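Local coordinates for protein probable fumarate reductase Ifc3 (Shewanella frigidimarina, PDB 1QO8) that catalyses the essentially unidirectional reduction of fumarate to succinate in vitro, using FAD and four covalently bound c-type hemes, at residues Met167-Thr172 and Arg238-His243; Asp182-Phe187 and Leu207-Ala212; Ile201-Ile206 and Ile507-Ser512. All coordinates share one frame; numbering follows the deposited sequence.

Contact 1. Residues Met167-Thr172 and Arg238-His243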
loop_
_atom_site.group_PDB
_atom_site.type_symbol
_atom_site.label_atom_id
_atom_site.label_comp_id
_atom_site.label_asym_id
_atom_site.label_seq_id
_atom_site.Cartn_x
_atom_site.Cartn_y
_atom_site.Cartn_z
ATOM N N MET A 167 -10.310 13.625 23.907
ATOM C CA MET A 167 -11.307 12.865 23.183
ATOM C C MET A 167 -12.413 13.803 22.696
ATOM O O MET A 167 -12.958 14.594 23.485
ATOM C CB MET A 167 -11.869 11.846 24.191
ATOM C CG MET A 167 -12.981 11.000 23.587
ATOM S SD MET A 167 -13.574 9.574 24.478
ATOM C CE MET A 167 -14.960 9.122 23.448
ATOM N N ASN A 168 -12.611 13.867 21.395
ATOM C CA ASN A 168 -13.680 14.585 20.729
ATOM C C ASN A 168 -15.022 13.922 20.943
ATOM O O ASN A 168 -15.179 12.701 20.956
ATOM C CB ASN A 168 -13.366 14.716 19.200
ATOM C CG ASN A 168 -12.221 15.659 18.957
ATOM O OD1 ASN A 168 -11.892 16.501 19.816
ATOM N ND2 ASN A 168 -11.497 15.621 17.844
ATOM N N ALA A 169 -16.016 14.728 21.304
ATOM C CA ALA A 169 -17.410 14.225 21.350
ATOM C C ALA A 169 -18.353 15.409 21.109
ATOM O O ALA A 169 -18.014 16.581 21.298
ATOM C CB ALA A 169 -17.719 13.553 22.662
ATOM N N VAL A 170 -19.548 15.136 20.650
ATOM C CA VAL A 170 -20.536 16.146 20.342
ATOM C C VAL A 170 -21.771 15.836 21.203
ATOM O O VAL A 170 -22.151 14.681 21.187
ATOM C CB VAL A 170 -20.973 16.160 18.871
ATOM C CG1 VAL A 170 -21.352 14.826 18.260
ATOM C CG2 VAL A 170 -22.240 17.049 18.762
ATOM N N GLY A 171 -22.364 16.840 21.831
ATOM C CA GLY A 171 -23.567 16.611 22.629
ATOM C C GLY A 171 -23.260 16.214 24.054
ATOM O O GLY A 171 -24.041 15.471 24.650
ATOM N N THR A 172 -22.162 16.640 24.650
ATOM C CA THR A 172 -21.921 16.156 26.031
ATOM C C THR A 172 -22.428 17.165 27.040
ATOM O O THR A 172 -22.667 18.360 26.836
ATOM C CB THR A 172 -20.433 15.866 26.296
ATOM O OG1 THR A 172 -19.742 17.111 26.209
ATOM C CG2 THR A 172 -19.879 14.857 25.297
ATOM N N ARG A 238 -14.688 20.794 21.468
ATOM C CA ARG A 238 -15.287 19.441 21.537
ATOM C C ARG A 238 -14.378 18.425 22.190
ATOM O O ARG A 238 -14.613 17.239 22.334
ATOM C CB ARG A 238 -15.263 19.018 20.041
ATOM C CG ARG A 238 -16.551 18.427 19.560
ATOM C CD ARG A 238 -16.395 18.074 18.079
ATOM N NE ARG A 238 -17.403 18.853 17.366
ATOM C CZ ARG A 238 -17.023 19.523 16.268
ATOM N NH1 ARG A 238 -15.793 19.515 15.767
ATOM N NH2 ARG A 238 -17.959 20.260 15.699
ATOM N N THR A 239 -13.182 18.777 22.563
ATOM C CA THR A 239 -12.123 17.924 23.069
ATOM C C THR A 239 -12.166 17.865 24.594
ATOM O O THR A 239 -11.983 18.917 25.206
ATOM C CB THR A 239 -10.805 18.557 22.563
ATOM O OG1 THR A 239 -10.769 18.683 21.134
ATOM C CG2 THR A 239 -9.641 17.680 23.040
ATOM N N HIS A 240 -12.433 16.718 25.200
ATOM C CA HIS A 240 -12.579 16.486 26.615
ATOM C C HIS A 240 -11.309 15.815 27.181
ATOM O O HIS A 240 -10.818 14.899 26.547
ATOM C CB HIS A 240 -13.766 15.592 26.868
ATOM C CG HIS A 240 -15.059 16.053 26.279
ATOM N ND1 HIS A 240 -15.311 16.141 24.932
ATOM C CD2 HIS A 240 -16.194 16.475 26.913
ATOM C CE1 HIS A 240 -16.537 16.602 24.728
ATOM N NE2 HIS A 240 -17.081 16.789 25.917
ATOM N N ARG A 241 -10.749 16.397 28.230
ATOM C CA ARG A 241 -9.561 16.115 28.940
ATOM C C ARG A 241 -9.910 16.146 30.455
ATOM O O ARG A 241 -10.910 16.729 30.851
ATOM C CB ARG A 241 -8.515 17.208 28.745
ATOM C CG ARG A 241 -7.763 17.356 27.473
ATOM C CD ARG A 241 -6.643 18.388 27.483
ATOM N NE ARG A 241 -6.057 18.397 26.121
ATOM C CZ ARG A 241 -6.405 19.180 25.103
ATOM N NH1 ARG A 241 -7.395 20.059 25.040
ATOM N NH2 ARG A 241 -5.708 19.042 23.966
ATOM N N PRO A 242 -9.135 15.515 31.282
ATOM C CA PRO A 242 -9.324 15.476 32.738
ATOM C C PRO A 242 -9.274 16.906 33.268
ATOM O O PRO A 242 -8.474 17.704 32.781
ATOM C CB PRO A 242 -8.140 14.645 33.294
ATOM C CG PRO A 242 -7.763 13.836 32.053
ATOM C CD PRO A 242 -7.867 14.829 30.913
ATOM N N HIS A 243 -10.126 17.241 34.209
ATOM C CA HIS A 243 -10.082 18.595 34.798
ATOM C C HIS A 243 -8.672 18.944 35.204
ATOM O O HIS A 243 -7.921 19.690 34.534
ATOM C CB HIS A 243 -10.974 18.682 36.036
ATOM C CG HIS A 243 -11.157 20.092 36.545
ATOM N ND1 HIS A 243 -11.521 20.360 37.847
ATOM C CD2 HIS A 243 -11.001 21.290 35.913
ATOM C CE1 HIS A 243 -11.599 21.679 37.972
ATOM N NE2 HIS A 243 -11.284 22.274 36.820
#
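Arg-238 meets Met167-Thr172 first through its backbone: its O accepts the N-H of Ala-169 at 3.1 Å, with 154° at the hydrogen, while its CG lies against Ala-169 O. The guanidinium group runs on to salt bridges with Asp-182 and Asp-190, and together with Thr-239 the residue forms a classic beta bulge facing Lys-229. Thr-239 forms a non-hydrogen-bonded antiparallel pair with Asn-168. The two side chains lie alongside each other, and Thr-239 OG1 donates to Asn-168 OD1 at 2.8 Å, almost in line with the amide C=O; OG1 also bonds Ser-231, and Asn-168 ND2 reaches Gly-541 and Asn-543. His-240 closes the ladder as the hydrogen-bonded partner of Met-167. Its CG stands beside its own backbone N (chi1 -54°), which turns the imidazole toward Met167-Thr172, met by the ring edge. Met-167 O, already bonded by His-240 N at 2.8 Å, thereby also takes ND1 at 3.2 Å. Past CE1, NE2 is 2.7 Å from Thr-172 OG1, a bond either partner could donate. The histidine thus links the strand pair to Thr-172, which caps the next helix through Gln-175 N; with ND1 donating, a neutral ring would probably accept at NE2.

Contact 2. Residues Asp182-Phe187 and Leu207-Ala212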
loop_
_atom_site.group_PDB
_atom_site.type_symbol
_atom_site.label_atom_id
_atom_site.label_comp_id
_atom_site.label_asym_id
_atom_site.label_seq_id
_atom_site.Cartn_x
_atom_site.Cartn_y
_atom_site.Cartn_z
ATOM N N ASP A 182 -23.017 22.645 19.589
ATOM C CA ASP A 182 -22.308 21.812 18.627
ATOM C C ASP A 182 -23.364 20.915 18.008
ATOM O O ASP A 182 -24.475 20.865 18.530
ATOM C CB ASP A 182 -21.224 21.013 19.322
ATOM C CG ASP A 182 -20.239 20.243 18.461
ATOM O OD1 ASP A 182 -20.201 20.507 17.230
ATOM O OD2 ASP A 182 -19.480 19.416 19.057
ATOM N N LYS A 183 -23.123 20.335 16.848
ATOM C CA LYS A 183 -24.096 19.491 16.168
ATOM C C LYS A 183 -23.312 18.322 15.562
ATOM O O LYS A 183 -22.165 18.508 15.140
ATOM C CB LYS A 183 -24.854 20.135 15.003
ATOM C CG LYS A 183 -25.589 21.411 15.349
ATOM C CD LYS A 183 -26.254 22.087 14.162
ATOM C CE LYS A 183 -26.717 23.492 14.546
ATOM N NZ LYS A 183 -28.138 23.450 15.021
ATOM N N VAL A 184 -23.955 17.190 15.535
ATOM C CA VAL A 184 -23.371 15.994 14.962
ATOM C C VAL A 184 -22.860 16.248 13.546
ATOM O O VAL A 184 -21.763 15.788 13.201
ATOM C CB VAL A 184 -24.388 14.861 14.979
ATOM C CG1 VAL A 184 -23.942 13.697 14.100
ATOM C CG2 VAL A 184 -24.586 14.336 16.380
ATOM N N GLU A 185 -23.582 17.025 12.741
ATOM C CA GLU A 185 -23.213 17.285 11.367
ATOM C C GLU A 185 -21.960 18.130 11.368
ATOM O O GLU A 185 -21.189 17.982 10.439
ATOM C CB GLU A 185 -24.319 17.951 10.522
ATOM C CG GLU A 185 -25.338 18.756 11.331
ATOM C CD GLU A 185 -26.250 17.856 12.154
ATOM O OE1 GLU A 185 -27.007 17.035 11.595
ATOM O OE2 GLU A 185 -26.202 17.934 13.395
ATOM N N TRP A 186 -21.766 19.020 12.339
ATOM C CA TRP A 186 -20.533 19.793 12.400
ATOM C C TRP A 186 -19.323 18.904 12.668
ATOM O O TRP A 186 -18.258 19.046 12.052
ATOM C CB TRP A 186 -20.720 20.880 13.451
ATOM C CG TRP A 186 -21.728 21.930 13.025
ATOM C CD1 TRP A 186 -22.398 22.046 11.843
ATOM C CD2 TRP A 186 -22.132 23.065 13.804
ATOM N NE1 TRP A 186 -23.213 23.130 11.832
ATOM C CE2 TRP A 186 -23.061 23.787 13.030
ATOM C CE3 TRP A 186 -21.836 23.504 15.100
ATOM C CZ2 TRP A 186 -23.690 24.952 13.515
ATOM C CZ3 TRP A 186 -22.449 24.659 15.566
ATOM C CH2 TRP A 186 -23.368 25.367 14.774
ATOM N N PHE A 187 -19.486 18.016 13.638
ATOM C CA PHE A 187 -18.442 16.998 13.930
ATOM C C PHE A 187 -18.119 16.210 12.657
ATOM O O PHE A 187 -16.970 15.970 12.276
ATOM C CB PHE A 187 -18.958 16.062 15.044
ATOM C CG PHE A 187 -17.982 15.046 15.574
ATOM C CD1 PHE A 187 -17.391 14.099 14.758
ATOM C CD2 PHE A 187 -17.606 15.048 16.902
ATOM C CE1 PHE A 187 -16.475 13.171 15.243
ATOM C CE2 PHE A 187 -16.687 14.127 17.406
ATOM C CZ PHE A 187 -16.095 13.193 16.574
ATOM N N LEU A 207 -18.904 7.470 14.500
ATOM C CA LEU A 207 -17.967 8.153 15.376
ATOM C C LEU A 207 -18.665 9.356 16.035
ATOM O O LEU A 207 -18.721 9.387 17.260
ATOM C CB LEU A 207 -16.683 8.629 14.674
ATOM C CG LEU A 207 -15.676 9.243 15.640
ATOM C CD1 LEU A 207 -15.250 8.180 16.635
ATOM C CD2 LEU A 207 -14.443 9.822 14.911
ATOM N N ALA A 208 -19.230 10.257 15.240
ATOM C CA ALA A 208 -19.907 11.434 15.748
ATOM C C ALA A 208 -21.073 11.046 16.657
ATOM O O ALA A 208 -21.187 11.538 17.770
ATOM C CB ALA A 208 -20.464 12.342 14.640
ATOM N N GLU A 209 -21.907 10.121 16.198
ATOM C CA GLU A 209 -23.145 9.821 16.879
ATOM C C GLU A 209 -22.951 9.216 18.250
ATOM O O GLU A 209 -23.813 9.398 19.099
ATOM C CB GLU A 209 -23.983 8.858 16.030
ATOM C CG GLU A 209 -24.687 9.666 14.927
ATOM C CD GLU A 209 -25.432 8.743 13.971
ATOM O OE1 GLU A 209 -25.254 7.518 14.003
ATOM O OE2 GLU A 209 -26.221 9.306 13.172
ATOM N N GLN A 210 -21.882 8.466 18.479
ATOM C CA GLN A 210 -21.692 7.666 19.666
ATOM C C GLN A 210 -20.588 8.172 20.579
ATOM O O GLN A 210 -20.186 7.535 21.544
ATOM C CB GLN A 210 -21.385 6.226 19.187
ATOM C CG GLN A 210 -22.709 5.533 18.863
ATOM C CD GLN A 210 -22.560 4.217 18.144
ATOM O OE1 GLN A 210 -23.290 3.963 17.183
ATOM N NE2 GLN A 210 -21.674 3.312 18.583
ATOM N N SER A 211 -20.012 9.292 20.258
ATOM C CA SER A 211 -18.907 9.928 20.945
ATOM C C SER A 211 -19.329 10.402 22.325
ATOM O O SER A 211 -18.531 10.098 23.226
ATOM C CB SER A 211 -18.322 11.054 20.110
ATOM O OG SER A 211 -19.216 12.082 19.732
ATOM N N ALA A 212 -20.496 11.040 22.514
ATOM C CA ALA A 212 -20.917 11.398 23.873
ATOM C C ALA A 212 -21.135 10.202 24.781
ATOM O O ALA A 212 -20.710 10.104 25.933
ATOM C CB ALA A 212 -22.274 12.167 23.818
#
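The first turn of helix 184-194 lies against helix 201-220, the backbones coming nearest where Val-184 CA is 5.8 Å from Ala-208 CA. This is helix-helix packing within the FAD-binding flavoprotein region, made by a close approach over a small residue: Ala-208 puts only a methyl group between the two backbones, and no hydrogen bond spans the pair.

Phe-187 carries most of the contact. Its CG is anti to the backbone N (chi1 -174°), which carries the ring across to the neighbouring helix, where one face lies over Ala-208. The CA of that alanine stands 3.9 Å from the ring centroid and 17° off the normal, a CH-pi contact, while its CB touches the near side of the ring at CD1, 3.5 Å away. Leu-207 meets the same ring differently. Its side chain runs at about a right angle to that of Phe-187, and CD2 comes up to the ring edge near the ring plane, 3.9 Å from CE1. Leu-207 also packs on Ala-546 and Val-550 of helix 543-563, so the residue at this ring edge also contacts a third helix.

Val-184, one turn before Phe-187, completes the apolar patch at its more exposed margin. Its CG1 rests 3.8 Å from Ala-208 CB and more loosely against the aliphatic CG of Glu-209. Ala-208 CB is thus held between the valine branch and the phenylalanine ring. At the other end of that ring, Ser-211 OG lies 4.0 Å from Phe-187 CE2 while donating to Ala-208 O at 2.8 Å.

Contact 3. Residues Ile201-Ile206 and Ile507-Ser512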
loop_
_atom_site.group_PDB
_atom_site.type_symbol
_atom_site.label_atom_id
_atom_site.label_comp_id
_atom_site.label_asym_id
_atom_site.label_seq_id
_atom_site.Cartn_x
_atom_site.Cartn_y
_atom_site.Cartn_z
ATOM N N ILE A 201 -17.564 7.917 5.221
ATOM C CA ILE A 201 -18.589 8.772 5.799
ATOM C C ILE A 201 -19.463 7.993 6.755
ATOM O O ILE A 201 -19.935 8.614 7.709
ATOM C CB ILE A 201 -19.450 9.540 4.770
ATOM C CG1 ILE A 201 -20.449 10.477 5.418
ATOM C CG2 ILE A 201 -20.236 8.562 3.878
ATOM C CD1 ILE A 201 -19.983 11.805 5.923
ATOM N N LYS A 202 -19.654 6.700 6.553
ATOM C CA LYS A 202 -20.424 5.909 7.479
ATOM C C LYS A 202 -19.696 5.695 8.806
ATOM O O LYS A 202 -20.335 5.651 9.867
ATOM C CB LYS A 202 -20.800 4.550 6.856
ATOM C CG LYS A 202 -21.299 4.677 5.442
ATOM C CD LYS A 202 -21.135 3.447 4.577
ATOM C CE LYS A 202 -19.862 2.636 4.750
ATOM N NZ LYS A 202 -19.342 2.218 3.403
ATOM N N LEU A 203 -18.363 5.555 8.707
ATOM C CA LEU A 203 -17.637 5.322 9.979
ATOM C C LEU A 203 -17.637 6.639 10.752
ATOM O O LEU A 203 -17.857 6.657 11.967
ATOM C CB LEU A 203 -16.260 4.772 9.630
ATOM C CG LEU A 203 -16.153 3.438 8.906
ATOM C CD1 LEU A 203 -14.673 3.081 8.746
ATOM C CD2 LEU A 203 -16.890 2.329 9.667
ATOM N N VAL A 204 -17.469 7.752 10.032
ATOM C CA VAL A 204 -17.451 9.085 10.609
ATOM C C VAL A 204 -18.745 9.425 11.325
ATOM O O VAL A 204 -18.686 10.050 12.399
ATOM C CB VAL A 204 -17.080 10.184 9.593
ATOM C CG1 VAL A 204 -16.990 11.568 10.184
ATOM C CG2 VAL A 204 -15.685 9.806 9.056
ATOM N N THR A 205 -19.879 9.099 10.688
ATOM C CA THR A 205 -21.191 9.296 11.287
ATOM C C THR A 205 -21.390 8.553 12.592
ATOM O O THR A 205 -21.836 9.140 13.582
ATOM C CB THR A 205 -22.288 8.893 10.227
ATOM O OG1 THR A 205 -22.084 9.787 9.112
ATOM C CG2 THR A 205 -23.688 9.056 10.763
ATOM N N ILE A 206 -21.069 7.283 12.673
ATOM C CA ILE A 206 -21.042 6.517 13.916
ATOM C C ILE A 206 -20.094 7.087 14.963
ATOM O O ILE A 206 -20.459 7.165 16.157
ATOM C CB ILE A 206 -20.640 5.066 13.628
ATOM C CG1 ILE A 206 -21.844 4.471 12.837
ATOM C CG2 ILE A 206 -20.312 4.256 14.861
ATOM C CD1 ILE A 206 -21.723 3.019 12.496
ATOM N N ILE A 507 -12.622 -2.155 7.348
ATOM C CA ILE A 507 -13.695 -2.459 8.316
ATOM C C ILE A 507 -15.045 -2.064 7.795
ATOM O O ILE A 507 -15.056 -1.138 6.964
ATOM C CB ILE A 507 -13.199 -1.763 9.593
ATOM C CG1 ILE A 507 -12.913 -2.930 10.552
ATOM C CG2 ILE A 507 -13.991 -0.669 10.246
ATOM C CD1 ILE A 507 -11.556 -2.887 11.139
ATOM N N ASN A 508 -16.112 -2.749 8.233
ATOM C CA ASN A 508 -17.455 -2.219 8.039
ATOM C C ASN A 508 -17.892 -1.460 9.277
ATOM O O ASN A 508 -17.228 -1.366 10.309
ATOM C CB ASN A 508 -18.453 -3.382 7.787
ATOM C CG ASN A 508 -18.860 -3.991 9.111
ATOM O OD1 ASN A 508 -18.214 -4.578 9.969
ATOM N ND2 ASN A 508 -20.167 -3.691 9.390
ATOM N N THR A 509 -19.156 -1.050 9.278
ATOM C CA THR A 509 -19.738 -0.351 10.401
ATOM C C THR A 509 -19.931 -1.226 11.606
ATOM O O THR A 509 -20.022 -0.605 12.665
ATOM C CB THR A 509 -21.054 0.363 10.060
ATOM O OG1 THR A 509 -22.052 -0.600 9.795
ATOM C CG2 THR A 509 -20.791 1.226 8.838
ATOM N N THR A 510 -19.906 -2.552 11.518
ATOM C CA THR A 510 -19.984 -3.339 12.745
ATOM C C THR A 510 -18.597 -3.804 13.130
ATOM O O THR A 510 -18.417 -4.660 13.984
ATOM C CB THR A 510 -20.942 -4.542 12.577
ATOM O OG1 THR A 510 -20.546 -5.182 11.374
ATOM C CG2 THR A 510 -22.411 -4.066 12.518
ATOM N N ALA A 511 -17.560 -3.265 12.493
ATOM C CA ALA A 511 -16.174 -3.471 12.821
ATOM C C ALA A 511 -15.737 -4.890 12.514
ATOM O O ALA A 511 -14.747 -5.356 13.111
ATOM C CB ALA A 511 -15.821 -3.169 14.286
ATOM N N SER A 512 -16.388 -5.539 11.549
ATOM C CA SER A 512 -15.802 -6.729 10.957
ATOM C C SER A 512 -14.633 -6.285 10.060
ATOM O O SER A 512 -14.878 -5.299 9.339
ATOM C CB SER A 512 -16.814 -7.399 9.992
ATOM O OG SER A 512 -17.692 -8.206 10.764
#
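Leu-203 and Ile-206, one turn apart on helix 201-220, both reach across to the loop 507-512, and Thr-509 is the residue they share. The CA atoms of Leu-203 and Thr-509 are 6.1 Å apart, the nearest backbone approach.

The CB of Leu-203 points neither toward nor away from the loop; CG beside the backbone N (chi1 -62°) and an extended chain bring its methyls across, each to a different place. CD1 meets CG2 of Ile-507 at 4.1 Å, the two side chains crossing at about a right angle; CD2 lies 3.8 Å from the carbonyl O of Asn-508 and 4.0 Å from Thr-509 CA, so this branch packs on backbone. Ile-206 comes to the threonine from a different side. Its extended CG1-CD1 arm is roughly perpendicular to the Thr-509 side chain, and CD1 stops 3.7 Å from Thr-509 CB. The threonine methyl CG2 faces the preceding turn of the helix, where it touches Lys-202 CB at 3.9 Å and, less closely, Leu-203 CD2.

Thr-509 belongs to a type I beta turn, Asn-508 to Ala-511, closed by a bond from Ala-511 N to Asn-508 O at 2.9 Å; Ile-507 comes just before it. Ile-507 also packs on Ala-526 of strand 524-526, and Ile-206 on Val-550 and Ile-554 of helix 543-563, so the two sides of the contact also border that edge strand of the parallel sheet and that helix.

No hydrogen bond crosses between the segments. Helix and loop meet mainly through aliphatic carbons, with backbone carbonyls also in contact, so their mutual position depends on shape and van der Waals packing, while the turn's backbone bonds within the loop and, at Ala-511, to Ala-526.

Overall arrangement
All three contacts lie in the FAD-binding flavoprotein region. Contacts 1 and 2 have centres 11 Å apart and touch directly: Arg-238 NH2 forms a salt bridge with Asp-182 OD1 (2.7 Å), and Ser-211 OG probably bonds Val-170 N (3.2 Å). Contact 2 is nested within the chain loop closed by contact 1. Contact 3, centred 14 Å from contact 2, uses the start of the same helix 201-220 but brings in the distant segment 507-512, so its segments alternate with those of the others. Helix 201-220 therefore ties a three-stranded antiparallel sheet, helix 184-194 and the late turn together, with helix 543-563 bordering every contact and contact 1 nearest the flavin.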